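Long-range contact in GCN5-related N-acetyltransferase (Exiguobacterium sibiricum 255-15, PDB 3GYA), which binds coenzyme A and probably transfers an acyl group from it to an acceptor, as GNAT-family acyltransferases do: residues A[108-113]-A[140-145]. Numbering follows the deposited sequence.
Sequences TYDRLV and LDKTAF
Asp110 and Lys142 meet at the end of an antiparallel strand pair, through backbone and side chains at once. Lys142 N, in the first turn of helix 142-147, donates to Asp110 O (2.9 Å). The lysine's long chain bends at chi2 and chi3, which brings NZ back to Asp110 OD1 in a salt bridge of 3.2 Å whose hydrogen bond is weak. Water 1 donates to OD1 and accepts a weak bond from NZ; in this partly exposed place, polar side chains can bridge both directly and through water.

Deeper in, Leu112 and Leu140 form a hydrogen-bonded pair: Leu112 N to Leu140 O and Leu140 N to Leu112 O are both 2.9 Å. Their branched hydrocarbon side chains share the sheet face covered by helix 93-105, where Leu112 touches Ala105 and Leu140 touches Met102.

On the other face, the non-hydrogen-bonded pair Arg111 and Asp141 lies side by side, the long arginine reaching across to the short, oppositely charged aspartate. With CG anti to the backbone N (chi1 -180°) and a bend at chi3, the arginine lays NE 2.8 Å from Asp141 OD1; NH2 adds a weak bond to the same oxygen. With the guanidinium and carboxylate planes 57° apart, the pair is not a flat bidentate one.

Strand 111-114 joins strand 76-84, its parallel neighbour, to antiparallel strand 138-141, within the mixed, helix-covered sheet of the GNAT fold.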
loop_
_atom_site.group_PDB
_atom_site.type_symbol
_atom_site.label_atom_id
_atom_site.label_comp_id
_atom_site.label_asym_id
_atom_site.label_seq_id
_atom_site.Cartn_x
_atom_site.Cartn_y
_atom_site.Cartn_z
ATOM N N THR A 108 -12.597 -6.276 6.406
ATOM C CA THR A 108 -12.200 -6.402 7.812
ATOM C C THR A 108 -12.392 -5.114 8.626
ATOM O O THR A 108 -12.736 -5.171 9.793
ATOM C CB THR A 108 -10.747 -6.876 7.892
ATOM O OG1 THR A 108 -10.631 -8.105 7.166
ATOM C CG2 THR A 108 -10.289 -7.101 9.320
ATOM N N TYR A 109 -12.176 -3.963 7.996
ATOM C CA TYR A 109 -12.110 -2.669 8.665
ATOM C C TYR A 109 -13.238 -1.772 8.170
ATOM O O TYR A 109 -13.658 -1.860 7.006
ATOM C CB TYR A 109 -10.749 -1.987 8.366
ATOM C CG TYR A 109 -9.606 -2.841 8.843
ATOM C CD1 TYR A 109 -9.383 -3.018 10.207
ATOM C CD2 TYR A 109 -8.777 -3.507 7.951
ATOM C CE1 TYR A 109 -8.340 -3.829 10.674
ATOM C CE2 TYR A 109 -7.752 -4.340 8.406
ATOM C CZ TYR A 109 -7.538 -4.495 9.773
ATOM O OH TYR A 109 -6.541 -5.294 10.256
ATOM N N ASP A 110 -13.736 -0.930 9.064
ATOM C CA ASP A 110 -14.785 0.019 8.723
ATOM C C ASP A 110 -14.245 1.397 8.380
ATOM O O ASP A 110 -15.020 2.299 8.019
ATOM C CB ASP A 110 -15.809 0.086 9.852
ATOM C CG ASP A 110 -16.483 -1.247 10.077
ATOM O OD1 ASP A 110 -16.806 -1.928 9.085
ATOM O OD2 ASP A 110 -16.673 -1.635 11.236
ATOM N N ARG A 111 -12.923 1.554 8.500
ATOM C CA ARG A 111 -12.243 2.796 8.155
ATOM C C ARG A 111 -10.838 2.440 7.718
ATOM O O ARG A 111 -10.223 1.581 8.333
ATOM C CB ARG A 111 -12.193 3.733 9.360
ATOM C CG ARG A 111 -11.514 5.054 9.099
ATOM C CD ARG A 111 -11.623 5.970 10.308
ATOM N NE ARG A 111 -12.986 6.474 10.431
ATOM C CZ ARG A 111 -13.760 6.367 11.519
ATOM N NH1 ARG A 111 -13.318 5.795 12.643
ATOM N NH2 ARG A 111 -14.992 6.865 11.493
ATOM N N LEU A 112 -10.332 3.082 6.666
ATOM C CA LEU A 112 -8.920 2.953 6.291
ATOM C C LEU A 112 -8.226 4.294 6.394
ATOM O O LEU A 112 -8.773 5.320 5.984
ATOM C CB LEU A 112 -8.746 2.423 4.875
ATOM C CG LEU A 112 -9.346 1.043 4.616
ATOM C CD1 LEU A 112 -9.111 0.661 3.157
ATOM C CD2 LEU A 112 -8.790 -0.002 5.576
ATOM N N VAL A 113 -7.020 4.269 6.940
ATOM C CA VAL A 113 -6.218 5.479 7.108
ATOM C C VAL A 113 -4.805 5.261 6.571
ATOM O O VAL A 113 -4.346 4.124 6.396
ATOM C CB VAL A 113 -6.127 5.902 8.598
ATOM C CG1 VAL A 113 -7.505 6.122 9.158
ATOM C CG2 VAL A 113 -5.324 4.859 9.418
ATOM N N LEU A 140 -10.763 7.190 5.039
ATOM C CA LEU A 140 -11.929 6.839 4.242
ATOM C C LEU A 140 -12.786 5.854 5.028
ATOM O O LEU A 140 -12.283 4.807 5.482
ATOM C CB LEU A 140 -11.507 6.249 2.903
ATOM C CG LEU A 140 -12.630 5.796 1.956
ATOM C CD1 LEU A 140 -13.555 6.953 1.570
ATOM C CD2 LEU A 140 -11.965 5.099 0.731
ATOM N N ASP A 141 -14.061 6.211 5.203
ATOM C CA ASP A 141 -15.025 5.342 5.854
ATOM C C ASP A 141 -15.590 4.327 4.864
ATOM O O ASP A 141 -15.788 4.643 3.684
ATOM C CB ASP A 141 -16.179 6.156 6.434
ATOM C CG ASP A 141 -15.781 6.967 7.668
ATOM O OD1 ASP A 141 -14.775 6.639 8.328
ATOM O OD2 ASP A 141 -16.518 7.926 7.983
ATOM N N LYS A 142 -15.925 3.143 5.370
ATOM C CA LYS A 142 -16.488 2.100 4.525
ATOM C C LYS A 142 -17.788 2.540 3.864
ATOM O O LYS A 142 -18.061 2.218 2.714
ATOM C CB LYS A 142 -16.718 0.823 5.329
ATOM C CG LYS A 142 -16.972 -0.379 4.449
ATOM C CD LYS A 142 -17.947 -1.333 5.056
ATOM C CE LYS A 142 -17.312 -2.452 5.792
ATOM N NZ LYS A 142 -18.356 -3.176 6.610
ATOM N N THR A 143 -18.618 3.266 4.595
ATOM C CA THR A 143 -19.895 3.695 4.049
ATOM C C THR A 143 -19.686 4.613 2.824
ATOM O O THR A 143 -20.402 4.491 1.829
ATOM C CB THR A 143 -20.768 4.318 5.160
ATOM O OG1 THR A 143 -20.021 5.306 5.869
ATOM C CG2 THR A 143 -21.211 3.238 6.162
ATOM N N ALA A 144 -18.664 5.472 2.864
ATOM C CA ALA A 144 -18.303 6.327 1.734
ATOM C C ALA A 144 -17.772 5.483 0.567
ATOM O O ALA A 144 -18.142 5.686 -0.592
ATOM C CB ALA A 144 -17.256 7.364 2.165
ATOM N N PHE A 145 -16.929 4.515 0.883
ATOM C CA PHE A 145 -16.431 3.567 -0.112
ATOM C C PHE A 145 -17.586 2.794 -0.768
ATOM O O PHE A 145 -17.628 2.668 -1.991
ATOM C CB PHE A 145 -15.440 2.610 0.558
ATOM C CG PHE A 145 -14.985 1.478 -0.311
ATOM C CD1 PHE A 145 -13.987 1.675 -1.259
ATOM C CD2 PHE A 145 -15.516 0.193 -0.145
ATOM C CE1 PHE A 145 -13.552 0.633 -2.060
ATOM C CE2 PHE A 145 -15.064 -0.870 -0.939
ATOM C CZ PHE A 145 -14.089 -0.635 -1.898
HETATM O O HOH W 1 -15.812 -4.061 7.843
HETATM O O HOH W 2 -16.307 4.091 9.731
HETATM O O HOH W 3 -18.027 3.307 7.671
#